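Local coordinates for protein alpha-rhamnosidase (Dictyoglomus thermophilum, PDB 6I60) that probably hydrolyses terminal non-reducing alpha-L-rhamnose residues from alpha-L-rhamnosides, as a multidomain bacterial glycoside hydrolase, at residues A[556-570]-A[582-596]. Numbering follows the deposited sequence.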
ATOM      1  N   PRO A 556     -10.117 -10.967  20.140  1.00 52.52           N
ATOM      2  CA  PRO A 556      -9.968  -9.583  19.683  1.00 54.03           C
ATOM      3  C   PRO A 556      -8.525  -9.249  19.326  1.00 55.11           C
ATOM      4  O   PRO A 556      -7.648 -10.103  19.450  1.00 60.12           O
ATOM      5  CB  PRO A 556     -10.432  -8.768  20.886  1.00 54.40           C
ATOM      6  CG  PRO A 556     -10.086  -9.618  22.056  1.00 56.67           C
ATOM      7  CD  PRO A 556     -10.214 -11.053  21.608  1.00 55.14           C
ATOM      8  N   GLY A 557      -8.283  -8.016  18.900  1.00 51.22           N
ATOM      9  CA  GLY A 557      -6.976  -7.606  18.433  1.00 59.01           C
ATOM     10  C   GLY A 557      -6.160  -6.901  19.500  1.00 57.52           C
ATOM     11  O   GLY A 557      -6.699  -6.327  20.444  1.00 58.52           O
ATOM     12  N   ASP A 558      -4.841  -6.965  19.341  1.00 51.32           N
ATOM     13  CA  ASP A 558      -3.949  -6.203  20.198  1.00 51.79           C
ATOM     14  C   ASP A 558      -4.163  -4.711  19.956  1.00 48.30           C
ATOM     15  O   ASP A 558      -4.340  -4.289  18.808  1.00 50.79           O
ATOM     16  CB  ASP A 558      -2.492  -6.583  19.921  1.00 54.34           C
ATOM     17  CG  ASP A 558      -1.528  -6.035  20.962  1.00 56.29           C
ATOM     18  OD1 ASP A 558      -1.269  -4.812  20.958  1.00 56.67           O
ATOM     19  OD2 ASP A 558      -1.021  -6.830  21.780  1.00 60.28           O
ATOM     20  N   PRO A 559      -4.176  -3.891  21.010  1.00 47.59           N
ATOM     21  CA  PRO A 559      -4.362  -2.445  20.798  1.00 49.24           C
ATOM     22  C   PRO A 559      -3.311  -1.829  19.890  1.00 52.70           C
ATOM     23  O   PRO A 559      -3.631  -0.931  19.102  1.00 57.60           O
ATOM     24  CB  PRO A 559      -4.301  -1.876  22.222  1.00 54.27           C
ATOM     25  CG  PRO A 559      -4.719  -3.012  23.095  1.00 52.17           C
ATOM     26  CD  PRO A 559      -4.176  -4.248  22.439  1.00 50.27           C
ATOM     27  N   ALA A 560      -2.060  -2.296  19.968  1.00 54.15           N
ATOM     28  CA  ALA A 560      -1.029  -1.817  19.055  1.00 52.66           C
ATOM     29  C   ALA A 560      -1.272  -2.272  17.624  1.00 52.31           C
ATOM     30  O   ALA A 560      -0.701  -1.692  16.694  1.00 52.35           O
ATOM     31  CB  ALA A 560       0.351  -2.287  19.518  1.00 45.65           C
ATOM     32  N   TRP A 561      -2.099  -3.298  17.430  1.00 54.40           N
ATOM     33  CA  TRP A 561      -2.439  -3.805  16.109  1.00 52.84           C
ATOM     34  C   TRP A 561      -3.741  -3.198  15.592  1.00 54.80           C
ATOM     35  O   TRP A 561      -3.779  -2.649  14.487  1.00 54.60           O
ATOM     36  CB  TRP A 561      -2.543  -5.335  16.152  1.00 49.13           C
ATOM     37  CG  TRP A 561      -1.282  -6.052  15.757  1.00 49.82           C
ATOM     38  CD1 TRP A 561      -1.146  -6.975  14.761  1.00 54.74           C
ATOM     39  CD2 TRP A 561       0.014  -5.912  16.353  1.00 55.95           C
ATOM     40  NE1 TRP A 561       0.153  -7.415  14.697  1.00 55.07           N
ATOM     41  CE2 TRP A 561       0.887  -6.777  15.663  1.00 57.60           C
ATOM     42  CE3 TRP A 561       0.523  -5.139  17.402  1.00 52.43           C
ATOM     43  CZ2 TRP A 561       2.237  -6.890  15.986  1.00 54.59           C
ATOM     44  CZ3 TRP A 561       1.863  -5.253  17.720  1.00 52.18           C
ATOM     45  CH2 TRP A 561       2.704  -6.121  17.015  1.00 52.79           C
ATOM     46  N   SER A 562      -4.808  -3.273  16.391  1.00 55.45           N
ATOM     47  CA  SER A 562      -6.116  -2.789  15.968  1.00 47.87           C
ATOM     48  C   SER A 562      -6.163  -1.279  15.790  1.00 54.31           C
ATOM     49  O   SER A 562      -7.145  -0.773  15.235  1.00 58.26           O
ATOM     50  CB  SER A 562      -7.182  -3.220  16.975  1.00 45.87           C
ATOM     51  OG  SER A 562      -7.318  -4.628  17.002  1.00 55.21           O
ATOM     52  N   THR A 563      -5.140  -0.551  16.240  1.00 51.50           N
ATOM     53  CA  THR A 563      -5.095   0.892  16.039  1.00 51.32           C
ATOM     54  C   THR A 563      -4.961   1.279  14.572  1.00 51.21           C
ATOM     55  O   THR A 563      -5.067   2.469  14.253  1.00 45.41           O
ATOM     56  CB  THR A 563      -3.935   1.497  16.830  1.00 45.92           C
ATOM     57  OG1 THR A 563      -4.049   2.926  16.830  1.00 49.18           O
ATOM     58  CG2 THR A 563      -2.607   1.101  16.205  1.00 45.80           C
ATOM     59  N   ALA A 564      -4.736   0.311  13.680  1.00 49.16           N
ATOM     60  CA  ALA A 564      -4.569   0.610  12.264  1.00 47.56           C
ATOM     61  C   ALA A 564      -5.833   1.181  11.634  1.00 53.14           C
ATOM     62  O   ALA A 564      -5.748   1.825  10.583  1.00 54.77           O
ATOM     63  CB  ALA A 564      -4.140  -0.649  11.510  1.00 45.92           C
ATOM     64  N   TYR A 565      -6.999   0.960  12.247  1.00 51.24           N
ATOM     65  CA  TYR A 565      -8.238   1.488  11.685  1.00 45.29           C
ATOM     66  C   TYR A 565      -8.261   3.011  11.741  1.00 48.70           C
ATOM     67  O   TYR A 565      -8.458   3.676  10.718  1.00 53.97           O
ATOM     68  CB  TYR A 565      -9.443   0.903  12.423  1.00 45.16           C
ATOM     69  CG  TYR A 565     -10.747   1.029  11.663  1.00 46.56           C
ATOM     70  CD1 TYR A 565     -10.759   1.332  10.309  1.00 47.35           C
ATOM     71  CD2 TYR A 565     -11.967   0.843  12.303  1.00 48.60           C
ATOM     72  CE1 TYR A 565     -11.947   1.446   9.612  1.00 53.86           C
ATOM     73  CE2 TYR A 565     -13.160   0.956  11.615  1.00 48.28           C
ATOM     74  CZ  TYR A 565     -13.144   1.258  10.269  1.00 52.30           C
ATOM     75  OH  TYR A 565     -14.328   1.372   9.576  1.00 49.23           O
ATOM     76  N   ILE A 566      -8.059   3.582  12.928  1.00 48.68           N
ATOM     77  CA  ILE A 566      -8.099   5.035  13.056  1.00 48.03           C
ATOM     78  C   ILE A 566      -6.797   5.670  12.578  1.00 51.88           C
ATOM     79  O   ILE A 566      -6.806   6.798  12.072  1.00 51.05           O
ATOM     80  CB  ILE A 566      -8.405   5.440  14.507  1.00 47.52           C
ATOM     81  CG1 ILE A 566      -7.374   4.835  15.452  1.00 60.99           C
ATOM     82  CG2 ILE A 566      -9.790   4.989  14.914  1.00 58.33           C
ATOM     83  CD1 ILE A 566      -6.803   5.831  16.405  1.00 60.29           C
ATOM     84  N   THR A 567      -5.667   4.975  12.729  1.00 52.21           N
ATOM     85  CA  THR A 567      -4.382   5.563  12.363  1.00 54.95           C
ATOM     86  C   THR A 567      -4.270   5.743  10.855  1.00 51.68           C
ATOM     87  O   THR A 567      -3.953   6.836  10.372  1.00 49.99           O
ATOM     88  CB  THR A 567      -3.235   4.697  12.888  1.00 49.58           C
ATOM     89  OG1 THR A 567      -3.181   4.790  14.317  1.00 47.54           O
ATOM     90  CG2 THR A 567      -1.907   5.153  12.302  1.00 40.83           C
ATOM     91  N   ILE A 568      -4.532   4.678  10.093  1.00 47.08           N
ATOM     92  CA  ILE A 568      -4.445   4.775   8.639  1.00 52.69           C
ATOM     93  C   ILE A 568      -5.463   5.778   8.114  1.00 48.72           C
ATOM     94  O   ILE A 568      -5.177   6.550   7.189  1.00 53.86           O
ATOM     95  CB  ILE A 568      -4.624   3.385   8.000  1.00 45.52           C
ATOM     96  CG1 ILE A 568      -3.454   2.476   8.380  1.00 39.50           C
ATOM     97  CG2 ILE A 568      -4.734   3.497   6.490  1.00 44.19           C
ATOM     98  CD1 ILE A 568      -3.639   1.034   7.966  1.00 45.51           C
ATOM     99  N   ALA A 569      -6.659   5.800   8.706  1.00 48.89           N
ATOM    100  CA  ALA A 569      -7.662   6.776   8.294  1.00 50.27           C
ATOM    101  C   ALA A 569      -7.205   8.197   8.603  1.00 50.49           C
ATOM    102  O   ALA A 569      -7.401   9.108   7.789  1.00 51.57           O
ATOM    103  CB  ALA A 569      -8.997   6.477   8.971  1.00 37.40           C
ATOM    104  N   TRP A 570      -6.591   8.406   9.770  1.00 50.76           N
ATOM    105  CA  TRP A 570      -6.057   9.725  10.095  1.00 51.74           C
ATOM    106  C   TRP A 570      -4.908  10.102   9.170  1.00 51.22           C
ATOM    107  O   TRP A 570      -4.721  11.285   8.866  1.00 48.54           O
ATOM    108  CB  TRP A 570      -5.604   9.768  11.554  1.00 47.36           C
ATOM    109  CG  TRP A 570      -4.945  11.054  11.940  1.00 53.44           C
ATOM    110  CD1 TRP A 570      -3.605  11.297  12.022  1.00 57.20           C
ATOM    111  CD2 TRP A 570      -5.596  12.280  12.293  1.00 59.42           C
ATOM    112  NE1 TRP A 570      -3.380  12.597  12.406  1.00 55.04           N
ATOM    113  CE2 TRP A 570      -4.586  13.222  12.579  1.00 59.82           C
ATOM    114  CE3 TRP A 570      -6.934  12.673  12.397  1.00 59.85           C
ATOM    115  CZ2 TRP A 570      -4.874  14.531  12.962  1.00 59.63           C
ATOM    116  CZ3 TRP A 570      -7.216  13.974  12.778  1.00 60.03           C
ATOM    117  CH2 TRP A 570      -6.191  14.887  13.055  1.00 59.88           C
ATOM    118  N   LEU A 582     -12.892  10.156   6.907  1.00 61.86           N
ATOM    119  CA  LEU A 582     -13.066  10.208   8.354  1.00 62.08           C
ATOM    120  C   LEU A 582     -14.534  10.085   8.742  1.00 52.28           C
ATOM    121  O   LEU A 582     -14.861   9.433   9.739  1.00 56.91           O
ATOM    122  CB  LEU A 582     -12.467  11.501   8.908  1.00 63.12           C
ATOM    123  CG  LEU A 582     -10.939  11.603   8.879  1.00 60.67           C
ATOM    124  CD1 LEU A 582     -10.465  12.777   9.720  1.00 53.67           C
ATOM    125  CD2 LEU A 582     -10.299  10.308   9.354  1.00 53.45           C
ATOM    126  N   GLU A 583     -15.433  10.699   7.967  1.00 61.59           N
ATOM    127  CA  GLU A 583     -16.860  10.571   8.245  1.00 63.09           C
ATOM    128  C   GLU A 583     -17.391   9.199   7.853  1.00 59.03           C
ATOM    129  O   GLU A 583     -18.278   8.662   8.528  1.00 60.09           O
ATOM    130  CB  GLU A 583     -17.645  11.660   7.511  1.00 62.91           C
ATOM    131  CG  GLU A 583     -16.943  13.007   7.437  1.00 73.73           C
ATOM    132  CD  GLU A 583     -17.691  14.007   6.572  1.00 78.16           C
ATOM    133  OE1 GLU A 583     -17.487  15.227   6.756  1.00 78.55           O
ATOM    134  OE2 GLU A 583     -18.484  13.571   5.709  1.00 82.04           O
ATOM    135  N   GLU A 584     -16.863   8.617   6.775  1.00 57.81           N
ATOM    136  CA  GLU A 584     -17.363   7.334   6.296  1.00 58.92           C
ATOM    137  C   GLU A 584     -17.103   6.209   7.292  1.00 59.56           C
ATOM    138  O   GLU A 584     -17.893   5.260   7.370  1.00 58.50           O
ATOM    139  CB  GLU A 584     -16.731   7.011   4.941  1.00 56.97           C
ATOM    140  CG  GLU A 584     -17.134   5.674   4.355  1.00 63.77           C
ATOM    141  CD  GLU A 584     -16.323   5.317   3.128  1.00 80.36           C
ATOM    142  OE1 GLU A 584     -16.293   4.122   2.759  1.00 76.97           O
ATOM    143  OE2 GLU A 584     -15.716   6.234   2.532  1.00 84.02           O
ATOM    144  N   HIS A 585     -16.018   6.295   8.066  1.00 55.38           N
ATOM    145  CA  HIS A 585     -15.656   5.259   9.026  1.00 55.66           C
ATOM    146  C   HIS A 585     -15.744   5.743  10.471  1.00 55.26           C
ATOM    147  O   HIS A 585     -15.217   5.082  11.373  1.00 49.46           O
ATOM    148  CB  HIS A 585     -14.249   4.734   8.736  1.00 53.25           C
ATOM    149  CG  HIS A 585     -14.143   3.940   7.471  1.00 56.53           C
ATOM    150  ND1 HIS A 585     -14.572   2.634   7.373  1.00 56.15           N
ATOM    151  CD2 HIS A 585     -13.646   4.264   6.254  1.00 54.81           C
ATOM    152  CE1 HIS A 585     -14.350   2.190   6.149  1.00 58.45           C
ATOM    153  NE2 HIS A 585     -13.790   3.160   5.450  1.00 57.95           N
ATOM    154  N   TYR A 586     -16.405   6.879  10.712  1.00 59.44           N
ATOM    155  CA  TYR A 586     -16.422   7.451  12.057  1.00 52.77           C
ATOM    156  C   TYR A 586     -17.157   6.550  13.042  1.00 54.12           C
ATOM    157  O   TYR A 586     -16.725   6.398  14.190  1.00 58.75           O
ATOM    158  CB  TYR A 586     -17.052   8.842  12.037  1.00 45.23           C
ATOM    159  CG  TYR A 586     -17.009   9.534  13.380  1.00 53.67           C
ATOM    160  CD1 TYR A 586     -18.119   9.540  14.215  1.00 54.27           C
ATOM    161  CD2 TYR A 586     -15.855  10.170  13.819  1.00 61.31           C
ATOM    162  CE1 TYR A 586     -18.082  10.164  15.447  1.00 56.92           C
ATOM    163  CE2 TYR A 586     -15.808  10.801  15.051  1.00 60.40           C
ATOM    164  CZ  TYR A 586     -16.926  10.794  15.861  1.00 65.21           C
ATOM    165  OH  TYR A 586     -16.893  11.416  17.088  1.00 61.04           O
ATOM    166  N   GLU A 587     -18.272   5.951  12.617  1.00 51.69           N
ATOM    167  CA  GLU A 587     -19.000   5.045  13.501  1.00 48.08           C
ATOM    168  C   GLU A 587     -18.162   3.826  13.863  1.00 54.61           C
ATOM    169  O   GLU A 587     -18.250   3.325  14.990  1.00 53.52           O
ATOM    170  CB  GLU A 587     -20.315   4.618  12.849  1.00 60.25           C
ATOM    171  CG  GLU A 587     -21.471   5.569  13.119  1.00 68.43           C
ATOM    172  CD  GLU A 587     -22.820   4.876  13.072  1.00 79.46           C
ATOM    173  OE1 GLU A 587     -22.896   3.748  12.539  1.00 77.32           O
ATOM    174  OE2 GLU A 587     -23.805   5.460  13.573  1.00 94.44           O
ATOM    175  N   GLY A 588     -17.344   3.337  12.928  1.00 58.14           N
ATOM    176  CA  GLY A 588     -16.435   2.251  13.252  1.00 50.94           C
ATOM    177  C   GLY A 588     -15.384   2.646  14.268  1.00 50.20           C
ATOM    178  O   GLY A 588     -14.976   1.823  15.093  1.00 49.22           O
ATOM    179  N   PHE A 589     -14.935   3.902  14.228  1.00 50.33           N
ATOM    180  CA  PHE A 589     -13.983   4.379  15.226  1.00 50.40           C
ATOM    181  C   PHE A 589     -14.630   4.436  16.603  1.00 52.41           C
ATOM    182  O   PHE A 589     -14.037   4.005  17.600  1.00 47.03           O
ATOM    183  CB  PHE A 589     -13.447   5.760  14.840  1.00 51.10           C
ATOM    184  CG  PHE A 589     -12.898   5.844  13.442  1.00 53.12           C
ATOM    185  CD1 PHE A 589     -12.420   4.719  12.790  1.00 50.75           C
ATOM    186  CD2 PHE A 589     -12.849   7.063  12.785  1.00 47.77           C
ATOM    187  CE1 PHE A 589     -11.914   4.808  11.509  1.00 49.67           C
ATOM    188  CE2 PHE A 589     -12.343   7.158  11.505  1.00 42.27           C
ATOM    189  CZ  PHE A 589     -11.876   6.030  10.868  1.00 47.45           C
ATOM    190  N   LYS A 590     -15.852   4.974  16.676  1.00 54.57           N
ATOM    191  CA  LYS A 590     -16.553   5.059  17.951  1.00 49.09           C
ATOM    192  C   LYS A 590     -16.837   3.678  18.523  1.00 52.24           C
ATOM    193  O   LYS A 590     -16.851   3.503  19.747  1.00 52.26           O
ATOM    194  CB  LYS A 590     -17.856   5.841  17.780  1.00 53.99           C
ATOM    195  CG  LYS A 590     -17.831   7.249  18.359  1.00 58.41           C
ATOM    196  CD  LYS A 590     -19.229   7.854  18.402  1.00 59.48           C
ATOM    197  CE  LYS A 590     -19.712   8.043  19.835  1.00 68.48           C
ATOM    198  NZ  LYS A 590     -21.052   8.700  19.901  1.00 68.58           N
ATOM    199  N   LYS A 591     -17.053   2.687  17.657  1.00 51.15           N
ATOM    200  CA  LYS A 591     -17.361   1.344  18.134  1.00 52.23           C
ATOM    201  C   LYS A 591     -16.116   0.635  18.654  1.00 54.16           C
ATOM    202  O   LYS A 591     -16.186  -0.080  19.661  1.00 56.76           O
ATOM    203  CB  LYS A 591     -18.016   0.527  17.021  1.00 50.01           C
ATOM    204  CG  LYS A 591     -18.983  -0.530  17.526  1.00 51.02           C
ATOM    205  CD  LYS A 591     -19.789  -1.135  16.389  1.00 63.01           C
ATOM    206  CE  LYS A 591     -21.089  -0.380  16.166  1.00 58.93           C
ATOM    207  NZ  LYS A 591     -22.084  -1.208  15.431  1.00 57.73           N
ATOM    208  N   TYR A 592     -14.971   0.815  17.988  1.00 50.99           N
ATOM    209  CA  TYR A 592     -13.749   0.176  18.464  1.00 53.06           C
ATOM    210  C   TYR A 592     -13.269   0.805  19.764  1.00 52.60           C
ATOM    211  O   TYR A 592     -12.865   0.095  20.693  1.00 55.38           O
ATOM    212  CB  TYR A 592     -12.647   0.247  17.407  1.00 47.57           C
ATOM    213  CG  TYR A 592     -11.300  -0.156  17.964  1.00 51.68           C
ATOM    214  CD1 TYR A 592     -11.033  -1.480  18.291  1.00 54.23           C
ATOM    215  CD2 TYR A 592     -10.308   0.788  18.196  1.00 51.19           C
ATOM    216  CE1 TYR A 592      -9.811  -1.856  18.815  1.00 51.79           C
ATOM    217  CE2 TYR A 592      -9.080   0.421  18.720  1.00 56.38           C
ATOM    218  CZ  TYR A 592      -8.838  -0.903  19.027  1.00 52.86           C
ATOM    219  OH  TYR A 592      -7.619  -1.275  19.549  1.00 53.58           O
ATOM    220  N   VAL A 593     -13.291   2.138  19.845  1.00 43.92           N
ATOM    221  CA  VAL A 593     -12.929   2.809  21.089  1.00 46.35           C
ATOM    222  C   VAL A 593     -13.866   2.388  22.212  1.00 56.51           C
ATOM    223  O   VAL A 593     -13.444   2.247  23.367  1.00 58.16           O
ATOM    224  CB  VAL A 593     -12.921   4.336  20.878  1.00 47.70           C
ATOM    225  CG1 VAL A 593     -12.853   5.072  22.209  1.00 45.52           C
ATOM    226  CG2 VAL A 593     -11.753   4.729  19.986  1.00 51.47           C
ATOM    227  N   GLU A 594     -15.143   2.155  21.891  1.00 55.82           N
ATOM    228  CA  GLU A 594     -16.071   1.628  22.886  1.00 55.29           C
ATOM    229  C   GLU A 594     -15.629   0.256  23.378  1.00 56.09           C
ATOM    230  O   GLU A 594     -15.759  -0.057  24.567  1.00 59.25           O
ATOM    231  CB  GLU A 594     -17.481   1.559  22.298  1.00 59.61           C
ATOM    232  CG  GLU A 594     -18.591   1.740  23.319  1.00 62.42           C
ATOM    233  CD  GLU A 594     -18.376   2.954  24.203  1.00 76.42           C
ATOM    234  OE1 GLU A 594     -18.585   2.837  25.429  1.00 79.42           O
ATOM    235  OE2 GLU A 594     -18.000   4.023  23.670  1.00 69.04           O
ATOM    236  N   PHE A 595     -15.101  -0.577  22.477  1.00 48.73           N
ATOM    237  CA  PHE A 595     -14.617  -1.891  22.888  1.00 52.02           C
ATOM    238  C   PHE A 595     -13.355  -1.775  23.734  1.00 56.97           C
ATOM    239  O   PHE A 595     -13.168  -2.540  24.687  1.00 57.59           O
ATOM    240  CB  PHE A 595     -14.355  -2.771  21.668  1.00 51.26           C
ATOM    241  CG  PHE A 595     -13.656  -4.057  21.999  1.00 58.53           C
ATOM    242  CD1 PHE A 595     -12.306  -4.219  21.733  1.00 59.70           C
ATOM    243  CD2 PHE A 595     -14.346  -5.100  22.593  1.00 54.78           C
ATOM    244  CE1 PHE A 595     -11.660  -5.400  22.047  1.00 50.50           C
ATOM    245  CE2 PHE A 595     -13.705  -6.284  22.908  1.00 57.16           C
ATOM    246  CZ  PHE A 595     -12.360  -6.432  22.636  1.00 46.78           C
ATOM    247  N   LEU A 596     -12.471  -0.834  23.392  1.00 53.56           N
ATOM    248  CA  LEU A 596     -11.283  -0.616  24.209  1.00 57.68           C
ATOM    249  C   LEU A 596     -11.651  -0.111  25.597  1.00 58.64           C
ATOM    250  O   LEU A 596     -10.980  -0.454  26.577  1.00 57.93           O
ATOM    251  CB  LEU A 596     -10.339   0.366  23.516  1.00 58.93           C
ATOM    252  CG  LEU A 596      -8.854  -0.004  23.516  1.00 50.84           C
ATOM    253  CD1 LEU A 596      -8.673  -1.498  23.305  1.00 60.84           C
ATOM    254  CD2 LEU A 596      -8.111   0.781  22.448  1.00 56.91           C
TER
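Tyr-565 and Phe-589 meet edge to face: the edge of Phe-589, led by CE1, points at the middle of the tyrosine ring, with ring centroids 5.0 Å apart and planes at 78°. Tyr-565 carries its CG anti to the backbone N (chi1 -162°), which sends the ring across to the other helix, past Gly-588, whose CA and C each lie 3.9 Å from Tyr-565 CE2. At its far end Tyr-565 OH hydrogen-bonds His-585 ND1 at 2.6 Å, lying at the edge of the imidazole near its plane; either atom could be the donor. A leucine in place of Tyr-565 would probably leave His-585 ND1 without this partner and the edge of Phe-589 without an aromatic face.

Phe-589 has neighbours on both faces. The carbonyl oxygen of His-585 lies over the centre of one, Ile-566 CA over the opposite one, offset toward the rim, and Ile-566 CG2 comes to 3.4 Å from Phe-589 CD1. Ala-569 CB reaches Phe-589 CZ at 3.5 Å.

Toward the start of segment 556-570, Ser-562 O stands over one face of the Tyr-592 ring, offset toward the rim, while Ser-562 CB meets the hydroxyl end, 3.3 Å from Tyr-592 OH. Beyond it, Pro-556 CB approaches Phe-595 CZ at 3.5 Å, the two side chains crossing near a right angle. Ile-566 and Tyr-592 also touch Asp-637 of helix 626-648.

Helices 564-570 and 586-596 run roughly antiparallel (144°), their axes 10.1 Å apart, a buried helical hairpin consistent with the (alpha/alpha)6 barrel of the six-hairpin glycosidase domain.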